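Long-range contact in cytochrome C-type biogenesis protein ccmF (Thermus thermophilus, PDB 6ZMQ), which is a membrane-bound cytochrome c heme lyase that binds heme and probably takes part in its delivery and attachment to apocytochrome c: residues 243-255 / 593-606. Numbering follows the deposited sequence.
Sequences WWSYEVLGWGGYW and KVIYTPGNDYYFLL. With LMT (dodecyl-beta-D-maltoside), chain D.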
# COMPACT_ATOMS: atom_id res chain seq x y z
N TRP A 243 4.55 -2.58 -9.74
CA TRP A 243 5.70 -2.31 -10.61
C TRP A 243 6.84 -3.27 -10.32
O TRP A 243 7.52 -3.75 -11.24
CB TRP A 243 6.19 -0.86 -10.44
CG TRP A 243 7.54 -0.61 -11.09
CD1 TRP A 243 7.77 -0.28 -12.39
CD2 TRP A 243 8.84 -0.69 -10.47
NE1 TRP A 243 9.12 -0.15 -12.63
CE2 TRP A 243 9.80 -0.40 -11.46
CE3 TRP A 243 9.29 -0.99 -9.18
CZ2 TRP A 243 11.17 -0.39 -11.20
CZ3 TRP A 243 10.65 -0.98 -8.92
CH2 TRP A 243 11.58 -0.68 -9.93
N TRP A 244 7.06 -3.56 -9.04
CA TRP A 244 8.17 -4.40 -8.64
C TRP A 244 7.92 -5.86 -9.01
O TRP A 244 8.83 -6.55 -9.49
CB TRP A 244 8.39 -4.20 -7.14
CG TRP A 244 9.35 -5.09 -6.45
CD1 TRP A 244 10.47 -5.69 -6.97
CD2 TRP A 244 9.30 -5.48 -5.09
NE1 TRP A 244 11.10 -6.44 -6.02
CE2 TRP A 244 10.40 -6.32 -4.85
CE3 TRP A 244 8.43 -5.20 -4.04
CZ2 TRP A 244 10.64 -6.88 -3.61
CZ3 TRP A 244 8.68 -5.73 -2.81
CH2 TRP A 244 9.76 -6.59 -2.61
N SER A 245 6.68 -6.32 -8.84
CA SER A 245 6.32 -7.68 -9.23
C SER A 245 6.37 -7.87 -10.74
O SER A 245 6.68 -8.97 -11.23
CB SER A 245 4.93 -8.02 -8.67
OG SER A 245 4.37 -9.15 -9.32
N TYR A 246 6.06 -6.82 -11.51
CA TYR A 246 6.19 -6.95 -12.96
C TYR A 246 7.66 -6.90 -13.39
O TYR A 246 8.16 -7.86 -14.00
CB TYR A 246 5.40 -5.87 -13.68
CG TYR A 246 5.19 -6.12 -15.17
CD1 TYR A 246 4.30 -7.08 -15.62
CD2 TYR A 246 5.95 -5.45 -16.11
CE1 TYR A 246 4.12 -7.31 -16.99
CE2 TYR A 246 5.78 -5.66 -17.46
CZ TYR A 246 4.86 -6.59 -17.90
OH TYR A 246 4.72 -6.79 -19.26
N GLU A 247 8.37 -5.82 -13.08
CA GLU A 247 9.66 -5.57 -13.72
C GLU A 247 10.85 -6.16 -12.96
O GLU A 247 11.84 -6.54 -13.60
CB GLU A 247 9.87 -4.05 -13.93
CG GLU A 247 11.10 -3.68 -14.81
CD GLU A 247 11.08 -2.26 -15.36
OE1 GLU A 247 10.22 -1.93 -16.20
OE2 GLU A 247 12.01 -1.50 -15.01
N VAL A 248 10.83 -6.27 -11.64
CA VAL A 248 12.03 -6.72 -10.94
C VAL A 248 11.91 -8.12 -10.34
O VAL A 248 12.85 -8.92 -10.48
CB VAL A 248 12.47 -5.72 -9.86
CG1 VAL A 248 13.90 -5.99 -9.45
CG2 VAL A 248 12.33 -4.28 -10.33
N LEU A 249 10.78 -8.49 -9.73
CA LEU A 249 10.61 -9.88 -9.35
C LEU A 249 10.33 -10.75 -10.56
O LEU A 249 10.70 -11.93 -10.56
CB LEU A 249 9.49 -10.03 -8.30
CG LEU A 249 9.28 -11.33 -7.50
CD1 LEU A 249 8.35 -12.32 -8.20
CD2 LEU A 249 10.60 -12.00 -7.14
N GLY A 250 9.75 -10.15 -11.60
CA GLY A 250 9.78 -10.66 -12.95
C GLY A 250 9.11 -12.00 -13.20
O GLY A 250 9.66 -12.83 -13.92
N TRP A 251 7.93 -12.20 -12.64
CA TRP A 251 7.10 -13.34 -13.02
C TRP A 251 5.99 -12.89 -13.96
O TRP A 251 4.88 -13.43 -13.94
CB TRP A 251 6.55 -14.07 -11.80
CG TRP A 251 7.46 -15.19 -11.39
CD1 TRP A 251 8.31 -15.22 -10.33
CD2 TRP A 251 7.67 -16.40 -12.12
NE1 TRP A 251 9.00 -16.41 -10.31
CE2 TRP A 251 8.63 -17.15 -11.40
CE3 TRP A 251 7.13 -16.95 -13.29
CZ2 TRP A 251 9.06 -18.41 -11.83
CZ3 TRP A 251 7.55 -18.19 -13.71
CH2 TRP A 251 8.51 -18.91 -12.98
N GLY A 252 6.31 -11.89 -14.78
CA GLY A 252 5.50 -11.48 -15.93
C GLY A 252 4.10 -11.01 -15.61
O GLY A 252 3.18 -11.29 -16.38
N GLY A 253 3.92 -10.30 -14.51
CA GLY A 253 2.59 -9.86 -14.17
C GLY A 253 2.64 -8.84 -13.06
O GLY A 253 3.52 -8.91 -12.20
N TYR A 254 1.70 -7.91 -13.04
CA TYR A 254 1.70 -6.86 -12.04
C TYR A 254 0.90 -7.23 -10.80
O TYR A 254 1.12 -6.66 -9.73
CB TYR A 254 1.16 -5.55 -12.64
CG TYR A 254 -0.07 -5.67 -13.53
CD1 TYR A 254 -1.34 -5.88 -12.99
CD2 TYR A 254 0.05 -5.58 -14.91
CE1 TYR A 254 -2.46 -5.99 -13.81
CE2 TYR A 254 -1.06 -5.68 -15.74
CZ TYR A 254 -2.31 -5.89 -15.18
OH TYR A 254 -3.41 -6.00 -16.00
N TRP A 255 0.04 -8.24 -10.90
CA TRP A 255 -0.92 -8.52 -9.84
C TRP A 255 -0.92 -10.01 -9.53
O TRP A 255 -0.87 -10.83 -10.44
CB TRP A 255 -2.33 -8.09 -10.23
CG TRP A 255 -3.24 -7.95 -9.06
CD1 TRP A 255 -4.04 -8.91 -8.51
CD2 TRP A 255 -3.47 -6.76 -8.30
NE1 TRP A 255 -4.73 -8.40 -7.44
CE2 TRP A 255 -4.40 -7.08 -7.30
CE3 TRP A 255 -2.96 -5.47 -8.37
CZ2 TRP A 255 -4.83 -6.14 -6.38
CZ3 TRP A 255 -3.39 -4.54 -7.46
CH2 TRP A 255 -4.32 -4.88 -6.47
N LYS A 593 15.01 -15.05 -12.01
CA LYS A 593 15.21 -14.18 -13.16
C LYS A 593 15.16 -12.72 -12.74
O LYS A 593 14.56 -12.36 -11.71
CB LYS A 593 14.12 -14.46 -14.19
CG LYS A 593 14.08 -15.90 -14.62
CD LYS A 593 12.98 -16.25 -15.58
CE LYS A 593 11.62 -16.18 -14.90
NZ LYS A 593 11.49 -17.22 -13.85
N VAL A 594 15.80 -11.87 -13.54
CA VAL A 594 15.38 -10.47 -13.70
C VAL A 594 15.26 -10.20 -15.20
O VAL A 594 16.20 -10.44 -16.00
CB VAL A 594 16.28 -9.44 -13.00
CG1 VAL A 594 15.97 -9.35 -11.52
CG2 VAL A 594 17.69 -9.73 -13.14
N ILE A 595 14.08 -9.77 -15.59
CA ILE A 595 13.65 -9.58 -16.96
C ILE A 595 14.23 -8.29 -17.52
O ILE A 595 14.56 -7.35 -16.78
CB ILE A 595 12.11 -9.60 -16.98
CG1 ILE A 595 11.49 -8.49 -16.14
CG2 ILE A 595 11.61 -10.74 -16.21
CD1 ILE A 595 10.97 -7.29 -16.84
N TYR A 596 14.39 -8.23 -18.84
CA TYR A 596 14.65 -6.94 -19.48
C TYR A 596 13.42 -6.55 -20.29
O TYR A 596 12.77 -7.40 -20.90
CB TYR A 596 15.93 -6.95 -20.33
CG TYR A 596 16.04 -5.77 -21.28
CD1 TYR A 596 16.33 -4.49 -20.80
CD2 TYR A 596 15.75 -5.92 -22.63
CE1 TYR A 596 16.40 -3.40 -21.66
CE2 TYR A 596 15.83 -4.85 -23.50
CZ TYR A 596 16.14 -3.59 -23.01
OH TYR A 596 16.21 -2.51 -23.86
N THR A 597 13.08 -5.27 -20.26
CA THR A 597 11.89 -4.80 -20.95
C THR A 597 12.05 -3.47 -21.68
O THR A 597 12.43 -2.45 -21.07
CB THR A 597 10.71 -4.76 -20.00
OG1 THR A 597 9.64 -4.08 -20.65
CG2 THR A 597 11.06 -4.09 -18.66
N PRO A 598 11.85 -3.45 -22.99
CA PRO A 598 11.61 -2.20 -23.71
C PRO A 598 10.22 -1.63 -23.51
O PRO A 598 9.21 -2.33 -23.70
CB PRO A 598 11.83 -2.61 -25.17
CG PRO A 598 12.85 -3.69 -25.05
CD PRO A 598 12.28 -4.50 -23.93
N GLY A 599 10.18 -0.38 -23.04
CA GLY A 599 8.99 0.42 -23.17
C GLY A 599 8.86 0.96 -24.58
O GLY A 599 9.85 1.18 -25.28
N ASN A 600 7.62 1.13 -25.02
CA ASN A 600 7.32 1.70 -26.32
C ASN A 600 6.19 2.70 -26.21
O ASN A 600 5.51 2.82 -25.18
CB ASN A 600 6.95 0.64 -27.36
CG ASN A 600 8.14 0.05 -28.07
OD1 ASN A 600 9.20 -0.14 -27.49
ND2 ASN A 600 7.96 -0.25 -29.35
N ASP A 601 5.98 3.37 -27.35
CA ASP A 601 4.96 4.39 -27.51
C ASP A 601 3.56 3.86 -27.23
O ASP A 601 2.69 4.59 -26.74
CB ASP A 601 5.10 5.00 -28.92
CG ASP A 601 3.89 5.79 -29.36
OD1 ASP A 601 3.79 6.97 -28.99
OD2 ASP A 601 3.10 5.25 -30.19
N TYR A 602 3.38 2.57 -27.38
CA TYR A 602 2.04 2.05 -27.07
C TYR A 602 2.30 0.84 -26.20
O TYR A 602 1.30 0.16 -25.97
CB TYR A 602 1.53 1.31 -28.31
CG TYR A 602 0.70 1.97 -29.40
CD1 TYR A 602 -0.50 2.60 -29.14
CD2 TYR A 602 1.08 1.85 -30.73
CE1 TYR A 602 -1.26 3.14 -30.16
CE2 TYR A 602 0.34 2.38 -31.75
CZ TYR A 602 -0.84 3.03 -31.47
OH TYR A 602 -1.57 3.56 -32.50
N TYR A 603 3.44 0.72 -25.52
CA TYR A 603 3.66 -0.71 -25.26
C TYR A 603 4.73 -0.97 -24.20
O TYR A 603 5.39 -0.06 -23.69
CB TYR A 603 4.06 -1.37 -26.58
CG TYR A 603 3.56 -2.74 -26.85
CD1 TYR A 603 4.04 -3.83 -26.14
CD2 TYR A 603 2.66 -2.97 -27.88
CE1 TYR A 603 3.60 -5.10 -26.42
CE2 TYR A 603 2.21 -4.24 -28.17
CZ TYR A 603 2.68 -5.30 -27.44
OH TYR A 603 2.24 -6.57 -27.73
N PHE A 604 4.89 -2.26 -23.89
CA PHE A 604 5.91 -2.85 -23.03
C PHE A 604 6.14 -4.27 -23.54
O PHE A 604 5.17 -4.96 -23.86
CB PHE A 604 5.43 -2.90 -21.57
CG PHE A 604 6.45 -2.44 -20.58
CD1 PHE A 604 6.99 -1.18 -20.69
CD2 PHE A 604 6.83 -3.24 -19.52
CE1 PHE A 604 7.92 -0.73 -19.79
CE2 PHE A 604 7.77 -2.80 -18.60
CZ PHE A 604 8.32 -1.54 -18.75
N LEU A 605 7.40 -4.71 -23.64
CA LEU A 605 7.71 -6.06 -24.10
C LEU A 605 8.63 -6.75 -23.10
O LEU A 605 9.74 -6.28 -22.87
CB LEU A 605 8.38 -6.01 -25.48
CG LEU A 605 7.65 -5.40 -26.69
CD1 LEU A 605 8.63 -5.09 -27.82
CD2 LEU A 605 6.55 -6.31 -27.21
N LEU A 606 8.21 -7.87 -22.51
CA LEU A 606 8.97 -8.43 -21.39
C LEU A 606 9.72 -9.69 -21.81
O LEU A 606 9.11 -10.66 -22.26
CB LEU A 606 8.06 -8.71 -20.19
CG LEU A 606 8.55 -9.27 -18.85
CD1 LEU A 606 7.60 -8.79 -17.79
CD2 LEU A 606 8.68 -10.80 -18.71
C1B LMT D . -1.11 -15.23 -15.16
C2B LMT D . -2.05 -16.36 -15.68
C3B LMT D . -1.34 -17.44 -16.57
C4B LMT D . 0.14 -17.13 -16.91
C5B LMT D . 0.81 -16.75 -15.58
C6B LMT D . 2.32 -16.61 -15.78
O1B LMT D . -1.65 -14.66 -13.98
O2B LMT D . -2.62 -16.95 -14.58
O3B LMT D . -2.08 -17.71 -17.68
O4' LMT D . 0.76 -18.24 -17.45
O5B LMT D . 0.25 -15.59 -14.95
O6B LMT D . 2.85 -17.80 -16.20
C1' LMT D . -3.90 -11.21 -12.85
C2' LMT D . -4.70 -12.45 -13.38
C3' LMT D . -3.79 -13.73 -13.37
C4' LMT D . -2.44 -13.49 -14.08
C5' LMT D . -1.82 -12.34 -13.24
C6' LMT D . -0.37 -12.03 -13.50
O1' LMT D . -4.53 -10.05 -13.23
O2' LMT D . -5.76 -12.69 -12.55
O3' LMT D . -4.45 -14.78 -13.94
O5' LMT D . -2.59 -11.16 -13.43
O6' LMT D . -0.33 -11.45 -14.73
C1 LMT D . -5.38 -9.43 -12.27
C2 LMT D . -5.25 -7.95 -12.52
C3 LMT D . -6.49 -7.12 -12.36
C4 LMT D . -6.65 -6.70 -10.91
C5 LMT D . -7.86 -5.84 -10.77
C6 LMT D . -7.72 -4.75 -9.75
C7 LMT D . -6.47 -3.94 -9.98
C8 LMT D . -6.75 -2.51 -9.72
C9 LMT D . -5.74 -1.87 -8.83
C10 LMT D . -6.15 -0.45 -8.59
C11 LMT D . -5.11 0.26 -7.79
C12 LMT D . -5.01 1.69 -8.18
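With CG anti to the backbone N in both Tyr246 (chi1 -166°) and Leu606 (chi1 -179°), each side chain lies beside its own carbonyl carbon and the two meet from opposite directions, which puts Leu606 CD1 over one face of the phenol ring in a CH-pi contact, 3.7 Å from the Tyr246 ring centroid. Here the end of helix 224-247, running into the tryptophan-rich WWD motif of heme-handling proteins, packs against the beta domain, whose strand 603-608 supplies Leu606 and Phe604. Phe604 meets Tyr246 rim to rim, Phe604 CD2 lying 3.3 Å from Tyr246 CE2, while the Tyr246 hydroxyl is hydrogen-bonded to Thr624 on strand 617-625.

On the next residue, the extended side chain of Glu247 crosses Phe604 at about a right angle, yet its carboxylate is nearly coplanar with the ring (15°), and OE1 lies at the ring edge, near CZ and in the ring plane. Thr597 CG2 lies against the same oxygen. Where the helix ends, Ile595 CG1 packs on the Glu247 carbonyl and its CG2 on Gly250 (CG2 to Gly250 CA 3.7 Å), which has a positive phi, easiest for a residue without a side chain.

Further along the loop, past the glycines, comes Trp255, which makes no contact with residues 593-606: the alkyl chain of a bound dodecyl maltoside runs over one face of its indole, with C4 4.0 Å above the plane, and Lys238 makes a cation-pi contact with the same indole. With an alanine here, the detergent chain would probably lose its flat wall and Lys238 its aromatic partner.

Lys593 bends at its last two torsions and brings NZ over the face of the poorly ordered Trp251, 3.7 Å from the centroid of the six-membered ring.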